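Local coordinates for beta-lactamase-like protein (Koribacter versatilis, PDB 6B9V) that is a diphosphatase of the PhnP family that cleaves reactive FAD photoproducts, probably at the two-metal site of its metallo-beta-lactamase-like fold, at residues Asp194-Asp199 with Lys225-Thr230. Numbering follows the deposited sequence.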
# COMPACT_ATOMS: atom_id res chain seq x y z
N ASP A 194 25.48 -14.80 12.71
CA ASP A 194 26.24 -14.01 11.74
C ASP A 194 25.53 -12.68 11.48
O ASP A 194 26.17 -11.64 11.32
CB ASP A 194 26.39 -14.76 10.41
CG ASP A 194 27.39 -15.89 10.47
OD1 ASP A 194 28.31 -15.82 11.31
OD2 ASP A 194 27.25 -16.84 9.68
N ILE A 195 24.20 -12.75 11.44
CA ILE A 195 23.35 -11.62 11.10
C ILE A 195 22.20 -11.50 12.09
O ILE A 195 21.46 -12.47 12.32
CB ILE A 195 22.76 -11.75 9.68
CG1 ILE A 195 23.87 -11.72 8.63
CG2 ILE A 195 21.77 -10.62 9.40
CD1 ILE A 195 23.34 -11.93 7.24
N LEU A 196 22.02 -10.31 12.66
CA LEU A 196 20.89 -10.06 13.56
C LEU A 196 20.18 -8.75 13.21
O LEU A 196 20.83 -7.70 13.08
CB LEU A 196 21.37 -10.02 15.01
CG LEU A 196 20.35 -9.60 16.07
CD1 LEU A 196 19.20 -10.59 16.15
CD2 LEU A 196 21.05 -9.45 17.43
N PHE A 197 18.86 -8.79 13.06
CA PHE A 197 18.08 -7.56 12.92
C PHE A 197 17.36 -7.26 14.23
O PHE A 197 16.76 -8.15 14.81
CB PHE A 197 17.07 -7.66 11.77
CG PHE A 197 17.66 -7.39 10.41
CD1 PHE A 197 18.54 -8.29 9.83
CD2 PHE A 197 17.34 -6.23 9.71
CE1 PHE A 197 19.10 -8.04 8.58
CE2 PHE A 197 17.90 -5.96 8.46
CZ PHE A 197 18.78 -6.87 7.89
N LEU A 198 17.45 -6.01 14.68
CA LEU A 198 16.71 -5.52 15.83
C LEU A 198 15.94 -4.26 15.49
O LEU A 198 16.39 -3.45 14.70
CB LEU A 198 17.64 -5.20 17.02
CG LEU A 198 18.50 -6.34 17.56
CD1 LEU A 198 19.44 -5.80 18.66
CD2 LEU A 198 17.63 -7.47 18.10
N ASP A 199 14.79 -4.10 16.14
CA ASP A 199 14.03 -2.85 16.16
C ASP A 199 14.88 -1.69 16.71
O ASP A 199 15.51 -1.83 17.76
CB ASP A 199 12.79 -3.09 17.05
CG ASP A 199 11.86 -1.89 17.15
OD1 ASP A 199 12.21 -0.90 17.81
OD2 ASP A 199 10.75 -1.97 16.59
N LYS A 225 27.80 -11.24 14.55
CA LYS A 225 28.90 -10.74 13.73
C LYS A 225 28.55 -9.35 13.19
O LYS A 225 29.34 -8.42 13.28
CB LYS A 225 29.21 -11.69 12.58
CG LYS A 225 30.18 -12.80 12.90
CD LYS A 225 30.64 -13.47 11.60
CE LYS A 225 31.06 -12.43 10.57
NZ LYS A 225 31.44 -13.04 9.27
N HIS A 226 27.36 -9.25 12.61
CA HIS A 226 26.83 -7.97 12.14
C HIS A 226 25.40 -7.79 12.63
O HIS A 226 24.55 -8.68 12.45
CB HIS A 226 26.88 -7.88 10.62
CG HIS A 226 28.28 -7.86 10.07
ND1 HIS A 226 28.89 -8.99 9.57
CD2 HIS A 226 29.19 -6.87 10.00
CE1 HIS A 226 30.12 -8.69 9.19
NE2 HIS A 226 30.33 -7.41 9.44
N THR A 227 25.13 -6.63 13.22
CA THR A 227 23.79 -6.33 13.70
C THR A 227 23.24 -5.16 12.87
O THR A 227 23.94 -4.17 12.64
CB THR A 227 23.78 -5.97 15.21
OG1 THR A 227 24.34 -7.04 15.98
CG2 THR A 227 22.36 -5.70 15.69
N TYR A 228 21.99 -5.28 12.43
CA TYR A 228 21.33 -4.24 11.66
C TYR A 228 20.07 -3.79 12.38
O TYR A 228 19.33 -4.62 12.90
CB TYR A 228 20.97 -4.74 10.26
CG TYR A 228 22.20 -5.08 9.47
CD1 TYR A 228 22.73 -6.36 9.50
CD2 TYR A 228 22.85 -4.12 8.73
CE1 TYR A 228 23.87 -6.67 8.80
CE2 TYR A 228 23.99 -4.42 8.01
CZ TYR A 228 24.49 -5.70 8.05
OH TYR A 228 25.63 -6.02 7.36
N PHE A 229 19.81 -2.49 12.39
CA PHE A 229 18.59 -1.99 12.99
C PHE A 229 17.54 -1.72 11.93
O PHE A 229 17.85 -1.29 10.81
CB PHE A 229 18.85 -0.72 13.80
CG PHE A 229 19.73 -0.91 15.02
CD1 PHE A 229 19.85 -2.16 15.63
CD2 PHE A 229 20.42 0.16 15.55
CE1 PHE A 229 20.66 -2.32 16.76
CE2 PHE A 229 21.24 0.00 16.69
CZ PHE A 229 21.35 -1.24 17.29
N THR A 230 16.28 -1.92 12.29
CA THR A 230 15.19 -1.69 11.32
C THR A 230 14.00 -1.07 12.05
O THR A 230 14.09 -0.78 13.25
CB THR A 230 14.81 -3.02 10.62
OG1 THR A 230 13.89 -2.77 9.55
CG2 THR A 230 14.20 -4.02 11.62
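F197 and Y228, paired across two parallel strands, show how neighbours in a sheet interlock without stacking. The CB of Y228 sits over the middle of the F197 ring, 3.8 Å from its centroid and 13° off the normal, a CH-pi contact. In both residues CG lies beside its own backbone N, which sends the two rings off the same face, slid apart with their planes 27° from parallel and little overlap. T230 CB meets the edge of the F197 ring at CD2, while I195 CG2 approaches the tyrosine ring obliquely. L258 of strand 257-263 touches I195, F197 and Y228, so this face turns toward the other sheet of the sandwich.

On the reverse face L198 crosses F229, its CB 4.0 Å from F229 CD1, and its CD1 meets the methyl of T227. Helix 212-222, the crossover of this right-handed beta-alpha-beta unit, touches L198 through I218 and F229 through L212 and S215.

Five backbone hydrogen bonds join the strands, alternating in direction; that from Y228 N to L196 O is 2.8 Å long and almost straight at 172°. At the solvent end the chains of D194 and K225 run side by side, OD1 3.3 Å from CD, but the charged groups do not meet, and D194 OD2 is hydrogen-bonded to S172 OG.

At the opposite end D199 points away from T230. Its OD2 is hydrogen-bonded to H209 ND1, and weakly to D178 N, and its OD1 to S210 N; the carboxylate so fixed lies in the second shell of the dimanganese site, next to the ligands D178 and H231.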